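Alpha-galactosidase (Lactobacillus brevis, PDB 3MI6) probably releases terminal, non-reducing alpha-D-galactose residues by hydrolysis from alpha-D-galactosides such as galactose oligosaccharides and galactomannans. Local coordinates at residues L558-Q569 against Q634-F645. Residues are numbered along the deposited sequence; the frame is centred on the assembly and turned at random.
Sequences LIQFGTSYGYPQ and QFGKFYRIDSPF
The guanidinium of R640 lies flat on one face of the Y565 ring. The centres are 3.6 Å apart and the planes 14° apart, a stacked cation-pi pair. At the edge of the guanidinium, in its plane, NH1 of R640 donates a nearly straight bond to OG of S564 (3.1 Å). NE forms a salt bridge with D242. The F561 ring is sandwiched by two CH-pi contacts: P644 CD sits over the centre of one face, 3.6 Å from the ring centroid, and R640 CG lies over the opposite face, with CD nearer the rim. With chi1 at -155°, the F561 side chain swings away from its own backbone N and puts the ring between P644 and R640. F645 turns its ring edge to the helix, with CZ 3.5 Å from L558 O. A lysine in place of R640 would probably lose the flat stack on Y565 and leave S564 and D242 without a shared planar partner. At the other end, the chain of Q569 bends at chi2; its NE2 donates to G636 O (2.9 Å), just past helix 630-635, and also bonds F633 O. S564 CB packs against F638 CE1 at 3.6 Å. S643 OG accepts from F645 N, forming an ST turn. The contact joins helix 553-566 of the catalytic (beta/alpha)8 barrel to edge strand 637-640 of the C-terminal antiparallel sheet, the domain junction of this family 36 enzyme.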
loop_
_atom_site.group_PDB
_atom_site.type_symbol
_atom_site.label_atom_id
_atom_site.label_comp_id
_atom_site.label_asym_id
_atom_site.label_seq_id
_atom_site.Cartn_x
_atom_site.Cartn_y
_atom_site.Cartn_z
ATOM N N LEU D 558 20.384 -0.524 13.130
ATOM C CA LEU D 558 19.165 -1.301 12.961
ATOM C C LEU D 558 18.864 -2.166 14.189
ATOM O O LEU D 558 17.746 -2.142 14.698
ATOM C CB LEU D 558 19.202 -2.113 11.672
ATOM C CG LEU D 558 18.902 -1.349 10.374
ATOM C CD1 LEU D 558 19.850 -0.187 10.170
ATOM C CD2 LEU D 558 18.956 -2.257 9.188
ATOM N N ILE D 559 19.866 -2.890 14.690
ATOM C CA ILE D 559 19.666 -3.826 15.797
ATOM C C ILE D 559 19.217 -3.128 17.084
ATOM O O ILE D 559 18.291 -3.582 17.758
ATOM C CB ILE D 559 20.919 -4.676 16.057
ATOM C CG1 ILE D 559 21.221 -5.539 14.832
ATOM C CG2 ILE D 559 20.683 -5.593 17.224
ATOM C CD1 ILE D 559 22.570 -6.226 14.823
ATOM N N GLN D 560 19.860 -2.011 17.407
ATOM C CA GLN D 560 19.501 -1.233 18.592
ATOM C C GLN D 560 18.138 -0.524 18.468
ATOM O O GLN D 560 17.321 -0.523 19.403
ATOM C CB GLN D 560 20.623 -0.263 18.947
ATOM C CG GLN D 560 21.898 -0.999 19.349
ATOM C CD GLN D 560 23.078 -0.070 19.628
ATOM O OE1 GLN D 560 24.242 -0.451 19.453
ATOM N NE2 GLN D 560 22.781 1.150 20.068
ATOM N N PHE D 561 17.884 0.059 17.304
ATOM C CA PHE D 561 16.605 0.688 17.078
ATOM C C PHE D 561 15.499 -0.317 17.380
ATOM O O PHE D 561 14.581 -0.021 18.139
ATOM C CB PHE D 561 16.492 1.170 15.641
ATOM C CG PHE D 561 15.518 2.296 15.463
ATOM C CD1 PHE D 561 14.211 2.043 15.102
ATOM C CD2 PHE D 561 15.916 3.612 15.662
ATOM C CE1 PHE D 561 13.331 3.080 14.936
ATOM C CE2 PHE D 561 15.035 4.634 15.499
ATOM C CZ PHE D 561 13.742 4.368 15.137
ATOM N N GLY D 562 15.586 -1.504 16.788
ATOM C CA GLY D 562 14.584 -2.529 17.009
ATOM C C GLY D 562 14.529 -2.996 18.456
ATOM O O GLY D 562 13.451 -3.118 19.042
ATOM N N THR D 563 15.688 -3.249 19.050
ATOM C CA THR D 563 15.704 -3.713 20.425
ATOM C C THR D 563 14.981 -2.731 21.365
ATOM O O THR D 563 14.256 -3.159 22.272
ATOM C CB THR D 563 17.143 -4.027 20.899
ATOM O OG1 THR D 563 17.708 -5.030 20.044
ATOM C CG2 THR D 563 17.145 -4.538 22.333
ATOM N N SER D 564 15.146 -1.429 21.132
ATOM C CA SER D 564 14.557 -0.401 22.006
ATOM C C SER D 564 13.029 -0.442 22.152
ATOM O O SER D 564 12.489 0.022 23.157
ATOM C CB SER D 564 14.998 1.000 21.583
ATOM O OG SER D 564 14.505 1.319 20.296
ATOM N N TYR D 565 12.332 -0.989 21.163
ATOM C CA TYR D 565 10.884 -1.149 21.273
ATOM C C TYR D 565 10.560 -2.009 22.493
ATOM O O TYR D 565 9.561 -1.795 23.192
ATOM C CB TYR D 565 10.301 -1.754 19.997
ATOM C CG TYR D 565 10.208 -0.761 18.862
ATOM C CD1 TYR D 565 11.222 -0.653 17.910
ATOM C CD2 TYR D 565 9.100 0.093 18.736
ATOM C CE1 TYR D 565 11.136 0.297 16.849
ATOM C CE2 TYR D 565 9.004 1.032 17.689
ATOM C CZ TYR D 565 10.031 1.136 16.752
ATOM O OH TYR D 565 9.938 2.058 15.721
ATOM N N GLY D 566 11.428 -2.978 22.769
ATOM C CA GLY D 566 11.179 -3.921 23.828
ATOM C C GLY D 566 12.098 -3.735 25.005
ATOM O O GLY D 566 11.787 -4.179 26.109
ATOM N N TYR D 567 13.229 -3.079 24.786
ATOM C CA TYR D 567 14.247 -3.024 25.823
ATOM C C TYR D 567 15.012 -1.692 25.862
ATOM O O TYR D 567 15.538 -1.236 24.859
ATOM C CB TYR D 567 15.187 -4.238 25.683
ATOM C CG TYR D 567 14.458 -5.563 25.454
ATOM C CD1 TYR D 567 14.179 -6.415 26.500
ATOM C CD2 TYR D 567 14.057 -5.952 24.187
ATOM C CE1 TYR D 567 13.529 -7.618 26.291
ATOM C CE2 TYR D 567 13.404 -7.132 23.966
ATOM C CZ TYR D 567 13.134 -7.968 25.016
ATOM O OH TYR D 567 12.473 -9.166 24.795
ATOM N N PRO D 568 15.082 -1.077 27.049
ATOM C CA PRO D 568 15.781 0.191 27.286
ATOM C C PRO D 568 17.273 0.032 27.085
ATOM O O PRO D 568 17.793 -1.053 27.276
ATOM C CB PRO D 568 15.516 0.476 28.760
ATOM C CG PRO D 568 14.505 -0.566 29.223
ATOM C CD PRO D 568 14.595 -1.698 28.296
ATOM N N GLN D 569 17.960 1.109 26.733
ATOM C CA GLN D 569 19.386 1.045 26.423
ATOM C C GLN D 569 20.251 0.543 27.578
ATOM O O GLN D 569 21.348 0.046 27.358
ATOM C CB GLN D 569 19.901 2.405 25.948
ATOM C CG GLN D 569 19.869 3.467 26.999
ATOM C CD GLN D 569 18.534 4.157 27.111
ATOM O OE1 GLN D 569 17.504 3.601 26.744
ATOM N NE2 GLN D 569 18.545 5.388 27.617
ATOM N N GLN D 634 22.814 6.045 29.569
ATOM C CA GLN D 634 22.336 4.765 30.054
ATOM C C GLN D 634 20.894 4.757 30.581
ATOM O O GLN D 634 20.177 3.804 30.323
ATOM C CB GLN D 634 23.303 4.212 31.099
ATOM C CG GLN D 634 24.690 3.927 30.546
ATOM C CD GLN D 634 25.600 3.389 31.621
ATOM O OE1 GLN D 634 25.229 3.388 32.796
ATOM N NE2 GLN D 634 26.782 2.911 31.240
ATOM N N PHE D 635 20.456 5.789 31.304
ATOM C CA PHE D 635 19.141 5.714 31.975
ATOM C C PHE D 635 18.111 6.764 31.563
ATOM O O PHE D 635 16.939 6.678 31.957
ATOM C CB PHE D 635 19.281 5.713 33.503
ATOM C CG PHE D 635 20.234 4.688 34.017
ATOM C CD1 PHE D 635 19.914 3.336 33.957
ATOM C CD2 PHE D 635 21.456 5.068 34.559
ATOM C CE1 PHE D 635 20.780 2.383 34.432
ATOM C CE2 PHE D 635 22.340 4.115 35.038
ATOM C CZ PHE D 635 22.003 2.765 34.978
ATOM N N GLY D 636 18.544 7.749 30.778
ATOM C CA GLY D 636 17.642 8.766 30.273
ATOM C C GLY D 636 16.490 8.204 29.470
ATOM O O GLY D 636 16.591 7.137 28.877
ATOM N N LYS D 637 15.380 8.926 29.457
ATOM C CA LYS D 637 14.192 8.485 28.743
ATOM C C LYS D 637 14.485 8.470 27.239
ATOM O O LYS D 637 15.055 9.424 26.690
ATOM C CB LYS D 637 12.996 9.385 29.085
ATOM C CG LYS D 637 11.679 8.898 28.510
ATOM C CD LYS D 637 10.511 9.796 28.883
ATOM C CE LYS D 637 10.124 9.603 30.344
ATOM N NZ LYS D 637 8.746 10.132 30.587
ATOM N N PHE D 638 14.095 7.387 26.575
ATOM C CA PHE D 638 14.526 7.138 25.205
ATOM C C PHE D 638 13.416 7.383 24.193
ATOM O O PHE D 638 12.353 6.764 24.238
ATOM C CB PHE D 638 15.046 5.699 25.083
ATOM C CG PHE D 638 15.739 5.384 23.778
ATOM C CD1 PHE D 638 15.040 4.816 22.721
ATOM C CD2 PHE D 638 17.100 5.591 23.631
ATOM C CE1 PHE D 638 15.688 4.495 21.521
ATOM C CE2 PHE D 638 17.747 5.275 22.432
ATOM C CZ PHE D 638 17.039 4.726 21.379
ATOM N N TYR D 639 13.687 8.291 23.266
ATOM C CA TYR D 639 12.794 8.555 22.148
ATOM C C TYR D 639 13.429 8.119 20.830
ATOM O O TYR D 639 14.540 8.534 20.513
ATOM C CB TYR D 639 12.527 10.051 22.065
ATOM C CG TYR D 639 11.695 10.606 23.189
ATOM C CD1 TYR D 639 10.310 10.728 23.070
ATOM C CD2 TYR D 639 12.285 11.028 24.351
ATOM C CE1 TYR D 639 9.561 11.258 24.086
ATOM C CE2 TYR D 639 11.548 11.547 25.365
ATOM C CZ TYR D 639 10.192 11.665 25.243
ATOM O OH TYR D 639 9.476 12.190 26.304
ATOM N N ARG D 640 12.714 7.300 20.069
ATOM C CA ARG D 640 13.039 7.064 18.671
ATOM C C ARG D 640 12.436 8.190 17.845
ATOM O O ARG D 640 11.324 8.631 18.112
ATOM C CB ARG D 640 12.455 5.736 18.187
ATOM C CG ARG D 640 13.127 4.482 18.731
ATOM C CD ARG D 640 12.276 3.250 18.425
ATOM N NE ARG D 640 10.966 3.349 19.055
ATOM C CZ ARG D 640 10.648 2.797 20.231
ATOM N NH1 ARG D 640 11.561 2.091 20.903
ATOM N NH2 ARG D 640 9.415 2.938 20.732
ATOM N N ILE D 641 13.159 8.645 16.830
ATOM C CA ILE D 641 12.665 9.709 15.983
ATOM C C ILE D 641 12.543 9.176 14.545
ATOM O O ILE D 641 11.495 8.637 14.170
ATOM C CB ILE D 641 13.577 10.990 16.130
ATOM C CG1 ILE D 641 13.449 11.559 17.546
ATOM C CG2 ILE D 641 13.242 12.083 15.113
ATOM C CD1 ILE D 641 14.459 12.618 17.881
ATOM N N ASP D 642 13.613 9.310 13.761
ATOM C CA ASP D 642 13.678 8.794 12.393
ATOM C C ASP D 642 14.033 7.301 12.391
ATOM O O ASP D 642 15.000 6.888 13.048
ATOM C CB ASP D 642 14.723 9.581 11.582
ATOM C CG ASP D 642 14.378 11.070 11.468
ATOM O OD1 ASP D 642 13.413 11.376 10.721
ATOM O OD2 ASP D 642 15.069 11.928 12.104
ATOM N N SER D 643 13.275 6.503 11.638
ATOM C CA SER D 643 13.403 5.042 11.684
ATOM C C SER D 643 13.959 4.399 10.426
ATOM O O SER D 643 13.447 4.640 9.341
ATOM C CB SER D 643 12.047 4.418 11.952
ATOM O OG SER D 643 12.134 3.014 11.846
ATOM N N PRO D 644 14.986 3.545 10.569
ATOM C CA PRO D 644 15.572 2.824 9.436
ATOM C C PRO D 644 14.612 1.769 8.916
ATOM O O PRO D 644 14.923 1.089 7.934
ATOM C CB PRO D 644 16.758 2.112 10.068
ATOM C CG PRO D 644 16.307 1.854 11.429
ATOM C CD PRO D 644 15.557 3.083 11.842
ATOM N N PHE D 645 13.459 1.632 9.570
ATOM C CA PHE D 645 12.466 0.642 9.166
ATOM C C PHE D 645 11.270 1.260 8.454
ATOM O O PHE D 645 10.334 0.544 8.086
ATOM C CB PHE D 645 11.997 -0.164 10.373
ATOM C CG PHE D 645 13.093 -0.903 11.065
ATOM C CD1 PHE D 645 13.717 -1.980 10.457
ATOM C CD2 PHE D 645 13.501 -0.536 12.342
ATOM C CE1 PHE D 645 14.741 -2.682 11.121
ATOM C CE2 PHE D 645 14.531 -1.239 13.013
ATOM C CZ PHE D 645 15.145 -2.299 12.403
#